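Local atomic coordinates of phosphatidylethanolamine-binding protein (Plasmodium vivax, PDB entry 2GZQ), a protein that probably binds phosphatidylethanolamine or related phospholipids. Residues W102-I107 and C120-P125; Y79-I84 and F142-V147; G157-R162 and K171-Q176. All blocks are in the same frame, centred on the assembly; numbering follows the deposited sequence.

Contact 1: W102-I107 and C120-P125; sequences WAVSGI and CITLLP
With CG swung opposite the backbone N (chi1 -176°), W102 lays its indole so that CD1 touches L124 O at 3.3 Å, at the ring edge and in its plane. V104 has chi1 58°, which puts CG1 in the crowded position between N and the carbonyl carbon and over one face of that indole, toward its rim. Its other methyl, CG2, faces segment 120-125 instead and rests 3.7 Å from I121 O. The two segments are antiparallel: strand 121-124 forms one outer edge of the mixed sheet, and 99-107 separates it from strand 77-85. A classic beta bulge interrupts the pairing, since L123 and L124 both face A103. The carbonyl of A103 is therefore gripped twice, on a lone pair by L124 N through a nearly straight N-H...O at 3.1 Å and only weakly by L123 N. In return A103 N donates to L124 O (3.0 Å), arriving on a lone pair, and A103 CB sits against the CB atoms of both leucines. Further along, I121 N meets S105 O at 2.7 Å, nearly along the C=O axis, while S105 OG turns off to K152 O. One water joins the indole to the outer strand: it accepts from W102 NE1 in the ring plane (2.9 Å) and lies 2.8 Å from T122 OG1.

Contact 2: Y79-I84 and F142-V147; sequences YILFMI and FILSLV
Y79 meets L144 and L146 where two central strands of the mixed sheet, 77-85 and 138-148, run antiparallel through the protein core. I80 with S145 and F82 with I143 are the hydrogen-bonded pairs; Y79, L81 and M83 face L146, L144 and F142 in the non-hydrogen-bonded ones. From its base, Y79 CB meets L144 CD1 at 3.6 Å, and CG stays close to the same methyl. Chi1 of -63° sets CG opposite the carbonyl carbon, and from there the ring runs beside L146, whose CD2 touches Y79 CD2 and Y79 CE2, each at 3.6 Å. L144 crosses diagonally and seats its own CD2 over the middle of one ring face, a CH-pi contact 4.0 Å from the centroid and only 10° off the normal. At the tip, Y79 OH is hydrogen-bonded to E71 O beyond the strand pair, so the far end of the ring is tethered too. At the other end of the sheet face that carries Y79, L81 and M83, in one of the two conformers of M83 (selenomethionine), the extended chain lies beside F142, with CG over the ring and SE at a slant, a Met-aromatic contact.

The opposite face carries I80, F82, I143 and S145, and I143 and S145 also pack on I182 of helix 178-184. I80 CG2 lies against S145 CB, and the CD1 atoms of I84 and I143 meet at 4.0 Å. A water is lodged here among polar atoms of an otherwise apolar surface: it donates to I80 O at 3.0 Å and to I143 O at 2.9 Å, and it is 2.8 Å from S145 OG.

Contact 3: G157-R162 and K171-Q176; sequences GVPLYR and KFNNCQ
The ring of F172 meets V158 at its edge: CG2 of the valine lies in the ring plane, 3.8 Å from CE1. F172 also packs edge-to-face with F82 and against A178 and V181 of helix 178-184. The amide of N173 uses its edge as well: ND2 donates to G157 O at 2.8 Å, and that oxygen is almost in the amide plane, though the donor sits 31° off the plane of the carbonyl. Chi1 near -164° turns CG away from the backbone N and reaches the amide across to the loop, beside P159 CD.

Residues K171 to N174, all with positive phi and psi, form a short left-handed helix, a feature suggested to belong to a functional motif. Few backbone bonds hold it: C175 N to F172 O at 2.9 Å and Q176 N to K171 O at 2.8 Å. G157 also has positive phi (96°), which glycine adopts easily, and C175 SG, in one of its two conformers, packs on G157 CA at 3.5 Å. Since N173 OD1 accepts from T168 N while ND2 serves G157, both ends of the amide are engaged, which should fix its rotation and tie the left-handed turn to two stretches of loop.

Contact 2 is the core, centred about 5 Å from the centre of the chain; contact 1 is also buried but occupies the edge of the same sheet, and contact 3 is partly exposed, outside it. Contacts 1 and 2 lie on adjacent strands, 99-107 and 77-85, joined by probable backbone hydrogen bonds such as L81 N to V104 O. Regular pairing and apolar side chains dominate contact 2, whereas contact 1 is mostly backbone bonding bent by a bulge, and contact 3 has one side-chain-to-backbone hydrogen bond and slight packing between irregular segments. Contact 3 leans on both: V158 packs against L123 of contact 1, and F172 against F82 and I84 of contact 2.

Contact 1: W102-I107 and C120-P125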
ATOM      1  N   TRP A 102      -4.287   3.871  -3.484  1.00  2.07           N
ATOM      2  CA  TRP A 102      -4.383   2.828  -4.506  1.00  2.21           C
ATOM      3  C   TRP A 102      -4.762   1.537  -3.830  1.00  2.74           C
ATOM      4  O   TRP A 102      -4.216   1.215  -2.773  1.00  3.43           O
ATOM      5  CB  TRP A 102      -3.030   2.708  -5.226  1.00  3.28           C
ATOM      6  CG  TRP A 102      -2.975   1.743  -6.369  1.00  2.26           C
ATOM      7  CD1 TRP A 102      -3.978   1.406  -7.238  1.00  2.98           C
ATOM      8  CD2 TRP A 102      -1.824   1.006  -6.769  1.00  2.41           C
ATOM      9  NE1 TRP A 102      -3.504   0.500  -8.161  1.00  2.27           N
ATOM     10  CE2 TRP A 102      -2.187   0.235  -7.888  1.00  2.37           C
ATOM     11  CE3 TRP A 102      -0.513   0.929  -6.283  1.00  3.35           C
ATOM     12  CZ2 TRP A 102      -1.302  -0.632  -8.512  1.00  2.91           C
ATOM     13  CZ3 TRP A 102       0.379   0.084  -6.924  1.00  4.30           C
ATOM     14  CH2 TRP A 102      -0.017  -0.684  -8.032  1.00  3.05           C
ATOM     15  N   ALA A 103      -5.694   0.802  -4.428  1.00  2.55           N
ATOM     16  CA  ALA A 103      -6.028  -0.553  -3.992  1.00  3.20           C
ATOM     17  C   ALA A 103      -6.326  -1.414  -5.186  1.00  2.73           C
ATOM     18  O   ALA A 103      -7.248  -1.129  -5.958  1.00  2.98           O
ATOM     19  CB  ALA A 103      -7.233  -0.565  -3.059  1.00  3.47           C
ATOM     20  N   VAL A 104      -5.571  -2.494  -5.346  1.00  3.04           N
ATOM     21  CA  VAL A 104      -5.752  -3.411  -6.460  1.00  2.36           C
ATOM     22  C   VAL A 104      -5.711  -4.821  -5.891  1.00  2.22           C
ATOM     23  O   VAL A 104      -4.869  -5.154  -5.072  1.00  2.87           O
ATOM     24  CB  VAL A 104      -4.719  -3.161  -7.583  1.00  3.11           C
ATOM     25  CG1 VAL A 104      -3.288  -3.285  -7.084  1.00  4.41           C
ATOM     26  CG2 VAL A 104      -4.965  -4.062  -8.762  1.00  4.08           C
ATOM     27  N   SER A 105      -6.649  -5.645  -6.347  1.00  3.03           N
ATOM     28  CA  SER A 105      -6.850  -6.977  -5.819  1.00  3.63           C
ATOM     29  C   SER A 105      -6.908  -8.005  -6.932  1.00  4.28           C
ATOM     30  O   SER A 105      -7.414  -7.718  -8.015  1.00  9.85           O
ATOM     31  CB  SER A 105      -8.151  -6.940  -5.028  1.00  5.36           C
ATOM     32  OG  SER A 105      -8.463  -8.180  -4.415  1.00  5.57           O
ATOM     33  N   GLY A 106      -6.375  -9.191  -6.727  1.00  3.85           N
ATOM     34  CA  GLY A 106      -6.463 -10.241  -7.738  1.00  4.07           C
ATOM     35  C   GLY A 106      -5.161 -10.652  -8.384  1.00  2.93           C
ATOM     36  O   GLY A 106      -5.166 -11.489  -9.301  1.00  4.27           O
ATOM     37  N   ILE A 107      -4.059 -10.074  -7.927  1.00  3.29           N
ATOM     38  CA  ILE A 107      -2.731 -10.299  -8.534  1.00  3.66           C
ATOM     39  C   ILE A 107      -2.315 -11.760  -8.364  1.00  2.57           C
ATOM     40  O   ILE A 107      -2.366 -12.317  -7.282  1.00  2.62           O
ATOM     41  CB  ILE A 107      -1.640  -9.394  -7.879  1.00  5.74           C
ATOM     42  CG1 ILE A 107      -2.011  -7.897  -7.970  1.00  6.41           C
ATOM     43  CG2 ILE A 107      -0.288  -9.665  -8.468  1.00 12.14           C
ATOM     44  CD1 ILE A 107      -1.434  -7.021  -6.876  1.00  9.08           C
ATOM     45  N   CYS A 120      -6.765  -8.569 -12.349  1.00  3.13           N
ATOM     46  CA  CYS A 120      -6.835  -7.580 -11.291  0.50  2.00           C
ATOM     47  C   CYS A 120      -8.126  -6.780 -11.302  1.00  5.08           C
ATOM     48  O   CYS A 120      -8.653  -6.418 -12.343  1.00  9.52           O
ATOM     49  CB  CYS A 120      -5.636  -6.657 -11.385  0.50  2.00           C
ATOM     50  SG  CYS A 120      -4.079  -7.500 -11.038  0.50  5.57           S
ATOM     51  N   ILE A 121      -8.624  -6.495 -10.121  1.00  3.15           N
ATOM     52  CA  ILE A 121      -9.736  -5.588  -9.911  1.00  3.38           C
ATOM     53  C   ILE A 121      -9.148  -4.362  -9.247  1.00  3.21           C
ATOM     54  O   ILE A 121      -8.570  -4.451  -8.147  1.00  4.13           O
ATOM     55  CB  ILE A 121     -10.794  -6.231  -9.008  1.00  3.20           C
ATOM     56  CG1 ILE A 121     -11.279  -7.548  -9.583  1.00  3.41           C
ATOM     57  CG2 ILE A 121     -11.957  -5.260  -8.820  1.00  6.07           C
ATOM     58  CD1 ILE A 121     -12.340  -8.246  -8.761  1.00  5.68           C
ATOM     59  N   THR A 122      -9.306  -3.209  -9.863  1.00  3.46           N
ATOM     60  CA  THR A 122      -8.876  -1.962  -9.279  1.00  4.03           C
ATOM     61  C   THR A 122      -9.980  -1.376  -8.396  1.00  3.97           C
ATOM     62  O   THR A 122     -10.960  -0.815  -8.884  1.00  4.18           O
ATOM     63  CB  THR A 122      -8.398  -0.977 -10.352  1.00  4.34           C
ATOM     64  OG1 THR A 122      -7.237  -1.535 -10.993  1.00  5.10           O
ATOM     65  CG2 THR A 122      -8.028   0.356  -9.769  1.00  5.77           C
ATOM     66  N   LEU A 123      -9.858  -1.593  -7.104  1.00  3.36           N
ATOM     67  CA  LEU A 123     -10.882  -1.177  -6.162  1.00  2.96           C
ATOM     68  C   LEU A 123     -10.813   0.330  -5.907  1.00  2.20           C
ATOM     69  O   LEU A 123     -11.809   0.994  -5.733  1.00  3.08           O
ATOM     70  CB  LEU A 123     -10.710  -1.936  -4.847  1.00  3.01           C
ATOM     71  CG  LEU A 123     -10.908  -3.439  -4.922  1.00  3.71           C
ATOM     72  CD1 LEU A 123     -10.480  -4.082  -3.582  1.00  5.24           C
ATOM     73  CD2 LEU A 123     -12.319  -3.791  -5.248  1.00  4.21           C
ATOM     74  N   LEU A 124      -9.598   0.878  -5.923  1.00  3.21           N
ATOM     75  CA  LEU A 124      -9.378   2.326  -5.872  1.00  3.00           C
ATOM     76  C   LEU A 124      -8.250   2.663  -6.844  1.00  3.09           C
ATOM     77  O   LEU A 124      -7.101   2.254  -6.608  1.00  4.10           O
ATOM     78  CB  LEU A 124      -9.007   2.783  -4.460  1.00  4.90           C
ATOM     79  CG  LEU A 124     -10.123   2.587  -3.433  1.00  3.47           C
ATOM     80  CD1 LEU A 124      -9.565   2.769  -2.025  1.00  4.13           C
ATOM     81  CD2 LEU A 124     -11.270   3.576  -3.672  1.00  4.92           C
ATOM     82  N   PRO A 125      -8.550   3.435  -7.909  0.50  2.20           N
ATOM     83  CA  PRO A 125      -7.490   3.673  -8.865  0.50  2.27           C
ATOM     84  C   PRO A 125      -6.419   4.593  -8.278  0.50  2.47           C
ATOM     85  O   PRO A 125      -6.694   5.437  -7.418  0.50  2.85           O
ATOM     86  CB  PRO A 125      -8.208   4.336 -10.039  0.50  4.40           C
ATOM     87  CG  PRO A 125      -9.424   4.972  -9.445  0.50  2.00           C
ATOM     88  CD  PRO A 125      -9.803   4.125  -8.271  0.50  2.00           C
TER
HETATM   89  O   HOH W   1      -4.653  -0.634 -10.596  1.00 11.38           O

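Contact 2: Y79-I84 and F142-V147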
ATOM      1  N   TYR A  79      -2.824 -11.782  -4.453  1.00  2.00           N
ATOM      2  CA  TYR A  79      -2.434 -10.611  -3.693  1.00  2.00           C
ATOM      3  C   TYR A  79      -3.433  -9.490  -3.851  1.00  2.56           C
ATOM      4  O   TYR A  79      -4.015  -9.272  -4.911  1.00  2.51           O
ATOM      5  CB  TYR A  79      -1.058 -10.087  -4.120  1.00  3.71           C
ATOM      6  CG  TYR A  79       0.115 -11.031  -3.883  1.00  3.42           C
ATOM      7  CD1 TYR A  79       1.026 -11.267  -4.875  1.00  2.74           C
ATOM      8  CD2 TYR A  79       0.294 -11.666  -2.671  1.00  2.90           C
ATOM      9  CE1 TYR A  79       2.106 -12.113  -4.681  1.00  3.65           C
ATOM     10  CE2 TYR A  79       1.367 -12.526  -2.466  1.00  3.64           C
ATOM     11  CZ  TYR A  79       2.276 -12.730  -3.471  1.00  3.28           C
ATOM     12  OH  TYR A  79       3.318 -13.599  -3.212  1.00  3.42           O
ATOM     13  N   ILE A  80      -3.546  -8.752  -2.766  1.00  2.01           N
ATOM     14  CA  ILE A  80      -4.189  -7.440  -2.743  1.00  2.00           C
ATOM     15  C   ILE A  80      -3.166  -6.444  -2.211  1.00  2.00           C
ATOM     16  O   ILE A  80      -2.483  -6.707  -1.214  1.00  2.85           O
ATOM     17  CB  ILE A  80      -5.515  -7.463  -1.917  1.00  2.04           C
ATOM     18  CG1 ILE A  80      -6.179  -6.096  -1.942  1.00  2.24           C
ATOM     19  CG2 ILE A  80      -5.292  -8.009  -0.522  1.00  3.28           C
ATOM     20  CD1 ILE A  80      -7.612  -6.105  -1.399  1.00  2.69           C
ATOM     21  N   LEU A  81      -3.040  -5.317  -2.901  1.00  2.00           N
ATOM     22  CA  LEU A  81      -2.006  -4.326  -2.625  1.00  2.00           C
ATOM     23  C   LEU A  81      -2.674  -2.995  -2.345  1.00  2.00           C
ATOM     24  O   LEU A  81      -3.511  -2.534  -3.125  1.00  2.00           O
ATOM     25  CB  LEU A  81      -1.106  -4.216  -3.856  1.00  2.00           C
ATOM     26  CG  LEU A  81       0.024  -3.200  -3.781  1.00  2.54           C
ATOM     27  CD1 LEU A  81       0.970  -3.400  -2.632  1.00  3.03           C
ATOM     28  CD2 LEU A  81       0.812  -3.203  -5.073  1.00  3.04           C
ATOM     29  N   PHE A  82      -2.279  -2.375  -1.240  1.00  4.23           N
ATOM     30  CA  PHE A  82      -2.748  -1.059  -0.876  1.00  5.83           C
ATOM     31  C   PHE A  82      -1.533  -0.131  -0.819  1.00  7.26           C
ATOM     32  O   PHE A  82      -0.501  -0.516  -0.235  1.00  9.99           O
ATOM     33  CB  PHE A  82      -3.389  -1.054   0.527  1.00  7.34           C
ATOM     34  CG  PHE A  82      -4.622  -1.907   0.682  1.00  6.11           C
ATOM     35  CD1 PHE A  82      -5.591  -1.992  -0.289  1.00  8.12           C
ATOM     36  CD2 PHE A  82      -4.838  -2.630   1.848  1.00 10.41           C
ATOM     37  CE1 PHE A  82      -6.720  -2.765  -0.088  1.00  4.54           C
ATOM     38  CE2 PHE A  82      -5.956  -3.362   2.033  1.00 11.05           C
ATOM     39  CZ  PHE A  82      -6.889  -3.459   1.078  1.00  7.02           C
HETATM   40  N   MSE A  83      -1.649   1.081  -1.342  1.00  6.43           N
HETATM   41  CA  MSE A  83      -0.701   2.105  -1.060  0.50  9.57           C
HETATM   42  C   MSE A  83      -1.372   3.197  -0.237  1.00  5.34           C
HETATM   43  O   MSE A  83      -2.468   3.664  -0.587  1.00  5.18           O
HETATM   44  CB  MSE A  83      -0.244   2.637  -2.379  0.50  8.04           C
HETATM   45  CG  MSE A  83       0.719   3.728  -2.281  0.50  5.12           C
HETATM   46 SE   MSE A  83       0.702   4.515  -3.988  0.30  6.35          SE
HETATM   47  CE  MSE A  83       1.854   6.031  -3.630  0.50  7.72           C
ATOM     48  N   ILE A  84      -0.727   3.569   0.868  1.00  3.95           N
ATOM     49  CA  ILE A  84      -1.290   4.487   1.845  1.00  3.91           C
ATOM     50  C   ILE A  84      -0.298   5.559   2.258  1.00  5.16           C
ATOM     51  O   ILE A  84       0.914   5.382   2.175  1.00  5.79           O
ATOM     52  CB  ILE A  84      -1.817   3.788   3.105  1.00  5.56           C
ATOM     53  CG1 ILE A  84      -0.697   3.040   3.796  1.00  4.81           C
ATOM     54  CG2 ILE A  84      -2.966   2.871   2.773  1.00  5.72           C
ATOM     55  CD1 ILE A  84      -0.972   2.737   5.229  1.00  6.93           C
ATOM     56  N   PHE A 142       3.384   0.606   1.143  1.00  4.60           N
ATOM     57  CA  PHE A 142       2.762  -0.391   0.290  1.00  4.34           C
ATOM     58  C   PHE A 142       2.598  -1.660   1.103  1.00  4.31           C
ATOM     59  O   PHE A 142       3.577  -2.219   1.565  1.00  4.80           O
ATOM     60  CB  PHE A 142       3.644  -0.666  -0.927  1.00  4.67           C
ATOM     61  CG  PHE A 142       3.803   0.504  -1.863  1.00  5.19           C
ATOM     62  CD1 PHE A 142       4.665   1.523  -1.562  1.00  6.03           C
ATOM     63  CD2 PHE A 142       3.100   0.563  -3.045  1.00  5.91           C
ATOM     64  CE1 PHE A 142       4.845   2.581  -2.438  1.00  8.41           C
ATOM     65  CE2 PHE A 142       3.272   1.635  -3.928  1.00  7.28           C
ATOM     66  CZ  PHE A 142       4.126   2.630  -3.591  1.00  7.88           C
ATOM     67  N   ILE A 143       1.365  -2.135   1.263  1.00  4.52           N
ATOM     68  CA  ILE A 143       1.066  -3.311   2.059  1.00  3.68           C
ATOM     69  C   ILE A 143       0.490  -4.394   1.138  1.00  5.18           C
ATOM     70  O   ILE A 143      -0.495  -4.165   0.423  1.00  5.22           O
ATOM     71  CB  ILE A 143       0.027  -2.999   3.143  1.00  5.09           C
ATOM     72  CG1 ILE A 143       0.475  -1.842   4.044  1.00  5.97           C
ATOM     73  CG2 ILE A 143      -0.269  -4.250   3.959  1.00  5.18           C
ATOM     74  CD1 ILE A 143      -0.626  -1.217   4.852  1.00  8.68           C
ATOM     75  N   LEU A 144       1.116  -5.552   1.169  1.00  4.25           N
ATOM     76  CA  LEU A 144       0.751  -6.685   0.349  1.00  4.61           C
ATOM     77  C   LEU A 144       0.161  -7.784   1.200  1.00  4.53           C
ATOM     78  O   LEU A 144       0.785  -8.179   2.208  1.00  5.18           O
ATOM     79  CB  LEU A 144       2.003  -7.236  -0.353  1.00  5.43           C
ATOM     80  CG  LEU A 144       1.775  -8.251  -1.448  1.00  5.56           C
ATOM     81  CD1 LEU A 144       1.147  -7.598  -2.672  1.00  6.73           C
ATOM     82  CD2 LEU A 144       3.095  -8.983  -1.796  1.00  6.13           C
ATOM     83  N   SER A 145      -1.044  -8.245   0.841  1.00  4.12           N
ATOM     84  CA  SER A 145      -1.757  -9.250   1.616  1.00  4.54           C
ATOM     85  C   SER A 145      -2.296 -10.325   0.683  1.00  3.78           C
ATOM     86  O   SER A 145      -2.393 -10.135  -0.522  1.00  4.70           O
ATOM     87  CB  SER A 145      -2.923  -8.611   2.391  1.00  4.73           C
ATOM     88  OG  SER A 145      -2.480  -7.580   3.226  1.00  5.31           O
ATOM     89  N   LEU A 146      -2.663 -11.460   1.250  1.00  4.33           N
ATOM     90  CA  LEU A 146      -3.347 -12.540   0.548  1.00  4.19           C
ATOM     91  C   LEU A 146      -4.844 -12.482   0.801  1.00  4.20           C
ATOM     92  O   LEU A 146      -5.297 -12.306   1.938  1.00  5.72           O
ATOM     93  CB  LEU A 146      -2.867 -13.901   1.073  1.00  5.43           C
ATOM     94  CG  LEU A 146      -1.433 -14.257   0.657  1.00  8.69           C
ATOM     95  CD1 LEU A 146      -1.119 -15.596   1.323  1.00  8.52           C
ATOM     96  CD2 LEU A 146      -1.244 -14.319  -0.834  1.00 11.51           C
ATOM     97  N   VAL A 147      -5.590 -12.666  -0.267  1.00  3.63           N
ATOM     98  CA  VAL A 147      -7.027 -12.800  -0.255  1.00  4.21           C
ATOM     99  C   VAL A 147      -7.404 -14.035  -1.065  1.00  4.42           C
ATOM    100  O   VAL A 147      -6.771 -14.354  -2.067  1.00  5.50           O
ATOM    101  CB  VAL A 147      -7.710 -11.497  -0.800  1.00  5.20           C
ATOM    102  CG1 VAL A 147      -7.307 -11.197  -2.221  1.00  6.85           C
ATOM    103  CG2 VAL A 147      -9.212 -11.567  -0.708  1.00  7.76           C
TER
HETATM  104  O   HOH W   2      -2.879  -5.445   1.458  1.00  9.62           O

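Contact 3: G157-R162 and K171-Q176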
ATOM      1  N   GLY A 157     -15.713  -2.975   3.259  1.00  6.05           N
ATOM      2  CA  GLY A 157     -15.076  -1.686   3.474  1.00  8.38           C
ATOM      3  C   GLY A 157     -14.538  -1.027   2.217  1.00  7.54           C
ATOM      4  O   GLY A 157     -14.322   0.197   2.185  1.00 10.47           O
ATOM      5  N   VAL A 158     -14.320  -1.818   1.169  1.00  6.01           N
ATOM      6  CA  VAL A 158     -13.751  -1.322  -0.061  1.00  6.53           C
ATOM      7  C   VAL A 158     -14.525  -1.909  -1.244  1.00  7.16           C
ATOM      8  O   VAL A 158     -14.088  -2.877  -1.892  1.00  8.23           O
ATOM      9  CB  VAL A 158     -12.251  -1.647  -0.192  1.00  8.62           C
ATOM     10  CG1 VAL A 158     -11.662  -0.821  -1.314  1.00  8.91           C
ATOM     11  CG2 VAL A 158     -11.496  -1.370   1.093  1.00  8.33           C
ATOM     12  N   PRO A 159     -15.684  -1.316  -1.526  1.00  7.56           N
ATOM     13  CA  PRO A 159     -16.505  -1.941  -2.549  0.50 10.41           C
ATOM     14  C   PRO A 159     -15.963  -1.770  -3.943  1.00  6.87           C
ATOM     15  O   PRO A 159     -15.045  -0.989  -4.175  1.00  8.16           O
ATOM     16  CB  PRO A 159     -17.852  -1.230  -2.409  0.50 15.75           C
ATOM     17  CG  PRO A 159     -17.826  -0.622  -1.054  0.50  5.47           C
ATOM     18  CD  PRO A 159     -16.385  -0.191  -0.902  0.50 12.06           C
ATOM     19  N   LEU A 160     -16.501  -2.548  -4.851  1.00  5.14           N
ATOM     20  CA  LEU A 160     -16.157  -2.347  -6.250  1.00  4.73           C
ATOM     21  C   LEU A 160     -16.316  -0.899  -6.638  1.00  3.54           C
ATOM     22  O   LEU A 160     -17.241  -0.199  -6.234  1.00  5.68           O
ATOM     23  CB  LEU A 160     -16.991  -3.215  -7.160  1.00  4.59           C
ATOM     24  CG  LEU A 160     -16.891  -4.722  -6.935  1.00  5.35           C
ATOM     25  CD1 LEU A 160     -17.947  -5.431  -7.712  1.00  8.96           C
ATOM     26  CD2 LEU A 160     -15.520  -5.221  -7.299  1.00  8.13           C
ATOM     27  N   TYR A 161     -15.374  -0.417  -7.422  1.00  3.70           N
ATOM     28  CA  TYR A 161     -15.239   1.015  -7.708  1.00  4.04           C
ATOM     29  C   TYR A 161     -16.348   1.521  -8.650  1.00  3.67           C
ATOM     30  O   TYR A 161     -16.654   0.918  -9.701  1.00  3.24           O
ATOM     31  CB  TYR A 161     -13.890   1.306  -8.333  1.00  4.28           C
ATOM     32  CG  TYR A 161     -13.581   2.763  -8.532  1.00  3.61           C
ATOM     33  CD1 TYR A 161     -13.468   3.305  -9.785  1.00  4.80           C
ATOM     34  CD2 TYR A 161     -13.310   3.587  -7.449  1.00  3.63           C
ATOM     35  CE1 TYR A 161     -13.112   4.623  -9.969  1.00  3.64           C
ATOM     36  CE2 TYR A 161     -12.989   4.909  -7.615  1.00  3.86           C
ATOM     37  CZ  TYR A 161     -12.879   5.430  -8.883  1.00  3.31           C
ATOM     38  OH  TYR A 161     -12.522   6.746  -9.109  1.00  6.49           O
ATOM     39  N   ARG A 162     -16.918   2.658  -8.292  1.00  2.79           N
ATOM     40  CA  ARG A 162     -17.969   3.345  -9.041  1.00  3.32           C
ATOM     41  C   ARG A 162     -17.644   4.823  -9.192  1.00  3.44           C
ATOM     42  O   ARG A 162     -18.491   5.618  -9.602  1.00  5.93           O
ATOM     43  CB  ARG A 162     -19.308   3.221  -8.318  1.00  5.29           C
ATOM     44  CG  ARG A 162     -19.810   1.822  -8.194  1.00  5.59           C
ATOM     45  CD  ARG A 162     -21.175   1.820  -7.544  1.00  7.59           C
ATOM     46  NE  ARG A 162     -21.068   2.065  -6.114  1.00  9.36           N
ATOM     47  CZ  ARG A 162     -22.054   2.521  -5.342  1.00  7.20           C
ATOM     48  NH1 ARG A 162     -23.224   2.766  -5.882  1.00 10.68           N
ATOM     49  NH2 ARG A 162     -21.877   2.674  -4.047  1.00  6.50           N
ATOM     50  N   LYS A 171      -8.996   8.444   5.845  1.00  4.01           N
ATOM     51  CA  LYS A 171      -9.370   7.413   6.840  1.00  4.50           C
ATOM     52  C   LYS A 171      -9.847   6.129   6.148  1.00  4.35           C
ATOM     53  O   LYS A 171     -10.810   5.468   6.563  1.00  4.90           O
ATOM     54  CB  LYS A 171     -10.416   7.933   7.836  1.00  5.58           C
ATOM     55  CG  LYS A 171      -9.939   9.031   8.741  1.00  8.12           C
ATOM     56  CD  LYS A 171     -11.075   9.526   9.658  1.00  9.17           C
ATOM     57  CE  LYS A 171     -10.727  10.758  10.422  1.00 13.44           C
ATOM     58  NZ  LYS A 171     -11.927  11.183  11.209  1.00 16.49           N
ATOM     59  N   PHE A 172      -9.149   5.767   5.081  1.00  3.68           N
ATOM     60  CA  PHE A 172      -9.309   4.514   4.373  1.00  3.69           C
ATOM     61  C   PHE A 172     -10.781   4.193   4.108  1.00  3.63           C
ATOM     62  O   PHE A 172     -11.332   3.201   4.573  1.00  3.83           O
ATOM     63  CB  PHE A 172      -8.556   3.367   5.054  1.00  4.78           C
ATOM     64  CG  PHE A 172      -8.097   2.304   4.102  1.00  5.92           C
ATOM     65  CD1 PHE A 172      -8.992   1.438   3.503  1.00 14.12           C
ATOM     66  CD2 PHE A 172      -6.767   2.213   3.733  1.00  4.89           C
ATOM     67  CE1 PHE A 172      -8.559   0.469   2.608  1.00 14.45           C
ATOM     68  CE2 PHE A 172      -6.337   1.252   2.812  1.00  4.66           C
ATOM     69  CZ  PHE A 172      -7.229   0.379   2.259  1.00  7.62           C
ATOM     70  N   ASN A 173     -11.421   5.072   3.363  1.00  4.37           N
ATOM     71  CA  ASN A 173     -12.829   4.900   3.008  1.00  5.50           C
ATOM     72  C   ASN A 173     -13.705   4.713   4.208  1.00  4.72           C
ATOM     73  O   ASN A 173     -14.639   3.922   4.214  1.00  5.48           O
ATOM     74  CB  ASN A 173     -13.054   3.762   2.025  1.00  5.91           C
ATOM     75  CG  ASN A 173     -14.419   3.855   1.385  1.00  6.21           C
ATOM     76  OD1 ASN A 173     -14.884   4.964   1.157  1.00  5.42           O
ATOM     77  ND2 ASN A 173     -15.110   2.703   1.172  1.00  6.39           N
ATOM     78  N   ASN A 174     -13.421   5.483   5.244  1.00  2.00           N
ATOM     79  CA  ASN A 174     -14.151   5.436   6.513  1.00  2.00           C
ATOM     80  C   ASN A 174     -14.048   4.067   7.192  1.00  2.00           C
ATOM     81  O   ASN A 174     -14.965   3.678   7.932  1.00  3.79           O
ATOM     82  CB  ASN A 174     -15.632   5.822   6.314  1.00  2.00           C
ATOM     83  CG  ASN A 174     -15.827   7.302   6.032  1.00  5.57           C
ATOM     84  OD1 ASN A 174     -16.633   7.678   5.186  1.00 13.46           O
ATOM     85  ND2 ASN A 174     -15.061   8.128   6.710  1.00  3.16           N
ATOM     86  N   CYS A 175     -12.952   3.345   6.950  1.00  2.00           N
ATOM     87  CA  CYS A 175     -12.627   2.149   7.731  0.50  5.53           C
ATOM     88  C   CYS A 175     -11.364   2.339   8.575  1.00  3.16           C
ATOM     89  O   CYS A 175     -10.852   1.375   9.185  1.00  4.27           O
ATOM     90  CB  CYS A 175     -12.471   0.929   6.834  0.50  2.00           C
ATOM     91  SG  CYS A 175     -13.941   0.552   5.867  0.50  3.01           S
ATOM     92  N   GLN A 176     -10.896   3.576   8.600  1.00  2.00           N
ATOM     93  CA  GLN A 176      -9.816   4.071   9.449  1.00  2.15           C
ATOM     94  C   GLN A 176      -8.438   3.694   8.903  1.00  2.00           C
ATOM     95  O   GLN A 176      -7.671   4.584   8.565  1.00  3.78           O
ATOM     96  CB  GLN A 176     -10.010   3.671  10.903  1.00  3.35           C
ATOM     97  CG  GLN A 176     -11.417   3.950  11.396  1.00  3.93           C
ATOM     98  CD  GLN A 176     -11.901   5.352  11.073  1.00  4.92           C
ATOM     99  OE1 GLN A 176     -11.229   6.327  11.386  1.00 10.41           O
ATOM    100  NE2 GLN A 176     -13.099   5.455  10.480  1.00  6.82           N
TER